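Local atomic coordinates of 5-carboxyvanillate decarboxylase (Sphingomonas paucimobilis, PDB entry 4L6D), a protein that probably removes a carboxyl group from 5-carboxyvanillate to give vanillate, as a manganese-binding member of the amidohydrolase family. Residues M33-D38 with P44-M49; M209-L214 with L257-Y262. All blocks are in the same frame, centred on the assembly; numbering follows the deposited sequence.

Interaction 1: M33-D38 with P44-M49. With VNL (4-hydroxy-3-methoxybenzoate), chain J.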
# COMPACT_ATOMS: atom_id res chain seq x y z
N MET A 33 16.92 -8.68 9.93
CA MET A 33 18.07 -8.60 10.84
C MET A 33 18.13 -7.29 11.62
O MET A 33 18.75 -7.23 12.67
CB MET A 33 19.39 -8.86 10.10
CG MET A 33 19.53 -10.31 9.63
SD MET A 33 19.65 -11.52 10.96
CE MET A 33 21.34 -11.26 11.49
N ILE A 34 17.46 -6.24 11.12
CA ILE A 34 17.38 -4.99 11.87
C ILE A 34 16.62 -5.22 13.17
O ILE A 34 17.15 -4.97 14.25
CB ILE A 34 16.76 -3.84 11.03
CG1 ILE A 34 17.66 -3.52 9.83
CG2 ILE A 34 16.54 -2.61 11.89
CD1 ILE A 34 17.08 -2.48 8.86
N LEU A 35 15.39 -5.72 13.07
CA LEU A 35 14.61 -6.12 14.24
C LEU A 35 15.37 -7.13 15.10
O LEU A 35 15.44 -7.00 16.33
CB LEU A 35 13.29 -6.76 13.80
CG LEU A 35 12.51 -7.52 14.87
CD1 LEU A 35 11.89 -6.54 15.84
CD2 LEU A 35 11.45 -8.41 14.23
N VAL A 36 15.93 -8.15 14.46
CA VAL A 36 16.53 -9.25 15.22
C VAL A 36 17.71 -8.77 16.06
O VAL A 36 17.85 -9.13 17.22
CB VAL A 36 16.87 -10.45 14.31
CG1 VAL A 36 17.70 -11.48 15.06
CG2 VAL A 36 15.59 -11.09 13.78
N ARG A 37 18.55 -7.90 15.49
CA ARG A 37 19.64 -7.32 16.27
C ARG A 37 19.13 -6.37 17.36
O ARG A 37 19.68 -6.36 18.47
CB ARG A 37 20.66 -6.63 15.37
CG ARG A 37 21.46 -7.61 14.53
CD ARG A 37 22.59 -6.89 13.82
NE ARG A 37 22.90 -7.48 12.51
CZ ARG A 37 22.48 -6.98 11.35
NH1 ARG A 37 21.75 -5.87 11.32
NH2 ARG A 37 22.82 -7.58 10.22
N ASP A 38 18.09 -5.59 17.06
CA ASP A 38 17.57 -4.63 18.03
C ASP A 38 16.98 -5.32 19.25
O ASP A 38 17.08 -4.81 20.37
CB ASP A 38 16.50 -3.72 17.41
CG ASP A 38 17.09 -2.60 16.58
OD1 ASP A 38 18.33 -2.41 16.60
OD2 ASP A 38 16.31 -1.90 15.90
N PRO A 44 21.54 -5.04 22.50
CA PRO A 44 20.22 -4.69 21.96
C PRO A 44 19.83 -3.23 22.17
O PRO A 44 19.97 -2.70 23.26
CB PRO A 44 19.28 -5.62 22.73
CG PRO A 44 19.97 -5.84 24.03
CD PRO A 44 21.44 -5.86 23.72
N ALA A 45 19.31 -2.61 21.11
CA ALA A 45 18.77 -1.26 21.19
C ALA A 45 17.42 -1.25 21.90
O ALA A 45 16.98 -0.21 22.39
CB ALA A 45 18.62 -0.68 19.79
N ARG A 46 16.76 -2.41 21.94
CA ARG A 46 15.44 -2.53 22.57
C ARG A 46 15.51 -3.65 23.62
O ARG A 46 14.91 -4.72 23.44
CB ARG A 46 14.36 -2.83 21.51
CG ARG A 46 14.27 -1.73 20.43
CD ARG A 46 13.39 -2.11 19.22
NE ARG A 46 11.96 -2.00 19.50
CZ ARG A 46 11.00 -2.28 18.62
NH1 ARG A 46 11.31 -2.69 17.39
NH2 ARG A 46 9.72 -2.15 18.96
N PRO A 47 16.24 -3.40 24.72
CA PRO A 47 16.60 -4.48 25.65
C PRO A 47 15.45 -5.03 26.50
O PRO A 47 15.57 -6.13 27.03
CB PRO A 47 17.65 -3.83 26.55
CG PRO A 47 17.29 -2.38 26.54
CD PRO A 47 16.79 -2.10 25.16
N ALA A 48 14.35 -4.29 26.63
CA ALA A 48 13.23 -4.74 27.46
C ALA A 48 12.30 -5.69 26.72
O ALA A 48 11.47 -6.38 27.33
CB ALA A 48 12.44 -3.54 27.97
N MET A 49 12.43 -5.73 25.40
CA MET A 49 11.42 -6.40 24.60
C MET A 49 11.33 -7.92 24.79
O MET A 49 10.23 -8.47 24.82
CB MET A 49 11.57 -6.03 23.12
CG MET A 49 10.41 -6.49 22.26
SD MET A 49 8.82 -5.79 22.74
CE MET A 49 8.89 -4.16 22.02
C1 VNL J . 6.94 -4.27 15.86
CO1 VNL J . 5.57 -3.95 15.88
CO2 VNL J . 7.37 -5.60 15.67
CM1 VNL J . 4.60 -4.95 15.74
CM2 VNL J . 6.42 -6.61 15.51
OM VNL J . 6.74 -7.93 15.32
CZ VNL J . 4.99 -6.28 15.55
CC VNL J . 7.96 -3.18 16.06
CV VNL J . 8.12 -8.34 15.26
O1 VNL J . 7.61 -2.06 16.52
O2 VNL J . 9.16 -3.44 15.82
O3 VNL J . 4.15 -7.34 15.72
O HOH W 1 13.57 -2.28 15.65
O HOH W 2 20.46 -2.95 18.39
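NH1 of Arg46 is held from two directions. It donates to O2 of the bound 4-hydroxy-3-methoxybenzoate at 2.8 Å, nearly straight at 170°. NH1 also donates to water 1 at 2.9 Å, which links it to Asp38 across the contact. That water in turn donates a hydrogen bond to OD2 of Asp38 at 2.8 Å, joining carboxylate and guanidinium without direct contact. NH2 of Arg46 adds a weak bond of 3.2 Å to ligand O1. The two nitrogens thus meet the two oxygens side by side, with the ligand carboxylate carbon at the edge of the guanidinium and in its plane. A bend at chi3 (77°) turns the chain of Arg46 toward the ligand after its CD has packed on CB of Asp38 at 3.9 Å. The backbone joins in as well, for N of Arg46 donates to O of Asp38 at 2.9 Å and 151°, while water 2 bridges OD1 of Asp38 to N of Ala45. Leu35, its CG anti to the backbone N, brings CD2 to within 3.5 Å of the ligand methoxy carbon CV and sets CD1 obliquely beside the guanidinium. Phe249 of the second subunit packs on Ala45 and Arg46, so this side of the pocket lies next to the dimer partner. A methionine in place of Arg46 would probably leave the ligand carboxylate without its paired donors and water 1 without the N-H it accepts from. The Asp38 carboxylate, reaching the guanidinium through water 1, probably helps to position it. The aromatic acid is thus met by charge at its carboxylate and by apolar contact at its methoxy group.

Interaction 2: M209-L214 with L257-Y262; sequences MILSGL and LKPSEY
The ring of Tyr262, which CG2 of Ile210 approaches obliquely, has CB of Leu257 over one face, 3.5 Å above the plane and displaced toward the rim. Ile210 comes closest at CD2 of the ring, 4.0 Å from its CG2, and the two side chains run past each other in opposite senses. With CG2 anti to the backbone N, the same methyl of Ile210 also lies 4.0 Å from CA of Pro259. Next to it, CD2 of Leu211 meets CG of the proline ring at 4.2 Å. Phe215 touches both Ile210 and Tyr262, and His243 of helix 236-249 touches Leu211 and Pro259.

The hydroxyl of Tyr262 accepts from N of Leu257 at 2.9 Å and is also hydrogen-bonded to Asp216, which together with the Leu257 packing should fix the ring's rotation. At the start of helix 259-266, OE1 of Glu261 takes the N-H of the N-cap residue Lys258 at 176°. In 209-214, Gly213 ends the helix in a Schellman motif, and O of Met209 receives both N of Leu214 and OG of Ser212. Within the amidohydrolase (beta/alpha)8 barrel, the end of helix 197-211 and the start of helix 259-266 therefore meet through apolar groups, while polar groups bond within their own segments or to neighbours such as Asp216.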
# COMPACT_ATOMS: atom_id res chain seq x y z
N MET A 209 -1.25 -13.85 -3.73
CA MET A 209 -2.05 -15.04 -3.43
C MET A 209 -3.38 -14.99 -4.16
O MET A 209 -3.78 -15.95 -4.83
CB MET A 209 -2.29 -15.18 -1.92
CG MET A 209 -1.04 -15.53 -1.12
SD MET A 209 -1.23 -15.30 0.66
CE MET A 209 -2.22 -16.72 1.11
N ILE A 210 -4.07 -13.86 -4.07
CA ILE A 210 -5.35 -13.71 -4.74
C ILE A 210 -5.21 -13.82 -6.26
O ILE A 210 -5.92 -14.60 -6.89
CB ILE A 210 -6.01 -12.38 -4.36
CG1 ILE A 210 -6.38 -12.39 -2.87
CG2 ILE A 210 -7.24 -12.11 -5.21
CD1 ILE A 210 -6.82 -11.04 -2.34
N LEU A 211 -4.32 -13.03 -6.84
CA LEU A 211 -4.21 -12.98 -8.30
C LEU A 211 -3.72 -14.28 -8.91
O LEU A 211 -4.02 -14.57 -10.08
CB LEU A 211 -3.33 -11.81 -8.75
CG LEU A 211 -3.90 -10.42 -8.46
CD1 LEU A 211 -2.95 -9.34 -8.97
CD2 LEU A 211 -5.29 -10.23 -9.07
N SER A 212 -2.98 -15.08 -8.14
CA SER A 212 -2.47 -16.35 -8.63
C SER A 212 -3.54 -17.43 -8.69
O SER A 212 -3.32 -18.49 -9.28
CB SER A 212 -1.32 -16.85 -7.76
OG SER A 212 -1.82 -17.31 -6.51
N GLY A 213 -4.70 -17.17 -8.08
CA GLY A 213 -5.78 -18.15 -8.08
C GLY A 213 -5.69 -19.15 -6.94
O GLY A 213 -6.33 -20.20 -6.98
N LEU A 214 -4.93 -18.81 -5.91
CA LEU A 214 -4.75 -19.71 -4.78
C LEU A 214 -6.10 -20.05 -4.14
O LEU A 214 -6.31 -21.15 -3.66
CB LEU A 214 -3.81 -19.10 -3.74
CG LEU A 214 -3.39 -20.02 -2.60
CD1 LEU A 214 -2.41 -21.09 -3.09
CD2 LEU A 214 -2.78 -19.21 -1.45
N LEU A 257 -13.91 -15.70 -9.33
CA LEU A 257 -14.50 -14.52 -8.70
C LEU A 257 -13.66 -13.29 -9.00
O LEU A 257 -12.56 -13.39 -9.56
CB LEU A 257 -14.57 -14.69 -7.18
CG LEU A 257 -15.21 -15.96 -6.61
CD1 LEU A 257 -15.16 -15.92 -5.09
CD2 LEU A 257 -16.64 -16.14 -7.08
N LYS A 258 -14.16 -12.13 -8.60
CA LYS A 258 -13.37 -10.90 -8.67
C LYS A 258 -12.40 -10.85 -7.49
O LYS A 258 -12.67 -11.42 -6.43
CB LYS A 258 -14.28 -9.66 -8.59
CG LYS A 258 -15.30 -9.54 -9.72
CD LYS A 258 -16.19 -8.33 -9.52
CE LYS A 258 -17.30 -8.31 -10.56
NZ LYS A 258 -18.31 -7.23 -10.32
N PRO A 259 -11.27 -10.14 -7.64
CA PRO A 259 -10.33 -9.98 -6.52
C PRO A 259 -10.98 -9.58 -5.19
O PRO A 259 -10.69 -10.20 -4.17
CB PRO A 259 -9.37 -8.90 -7.04
CG PRO A 259 -9.33 -9.16 -8.53
CD PRO A 259 -10.75 -9.55 -8.90
N SER A 260 -11.89 -8.60 -5.21
CA SER A 260 -12.51 -8.14 -3.97
C SER A 260 -13.43 -9.20 -3.39
O SER A 260 -13.66 -9.25 -2.17
CB SER A 260 -13.28 -6.83 -4.18
OG SER A 260 -14.48 -7.07 -4.91
N GLU A 261 -13.95 -10.06 -4.26
CA GLU A 261 -14.81 -11.15 -3.81
C GLU A 261 -14.02 -12.23 -3.07
O GLU A 261 -14.51 -12.78 -2.08
CB GLU A 261 -15.65 -11.72 -4.95
CG GLU A 261 -16.68 -10.71 -5.45
CD GLU A 261 -17.32 -11.07 -6.78
OE1 GLU A 261 -16.84 -11.99 -7.47
OE2 GLU A 261 -18.32 -10.41 -7.14
N TYR A 262 -12.81 -12.54 -3.53
CA TYR A 262 -11.91 -13.36 -2.72
C TYR A 262 -11.61 -12.68 -1.40
O TYR A 262 -11.56 -13.34 -0.36
CB TYR A 262 -10.59 -13.65 -3.43
CG TYR A 262 -10.80 -14.50 -4.65
CD1 TYR A 262 -11.19 -15.83 -4.53
CD2 TYR A 262 -10.68 -13.96 -5.92
CE1 TYR A 262 -11.42 -16.61 -5.64
CE2 TYR A 262 -10.91 -14.72 -7.05
CZ TYR A 262 -11.29 -16.05 -6.90
OH TYR A 262 -11.54 -16.83 -8.01

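How the interactions relate
From the N terminus, the chain passes strand 5-11 and reaches interaction 1, where helix 33-40 is joined to the loop that follows it. This closes a short loop with five residues between the segments, the first two of them the end of helix 33-40, well before strand 71-76. Interaction 2 opens much later, after the fifth strand of the parallel barrel, and ties the end of helix 197-211 to the start of helix 259-266. The 42 residues it encloses include strand 223-225 and helix 236-249. The two loops are in series, neither nested nor crossed. Their centres are about 37 Å apart, on opposite sides of the chain's centre, yet each also reaches the second subunit.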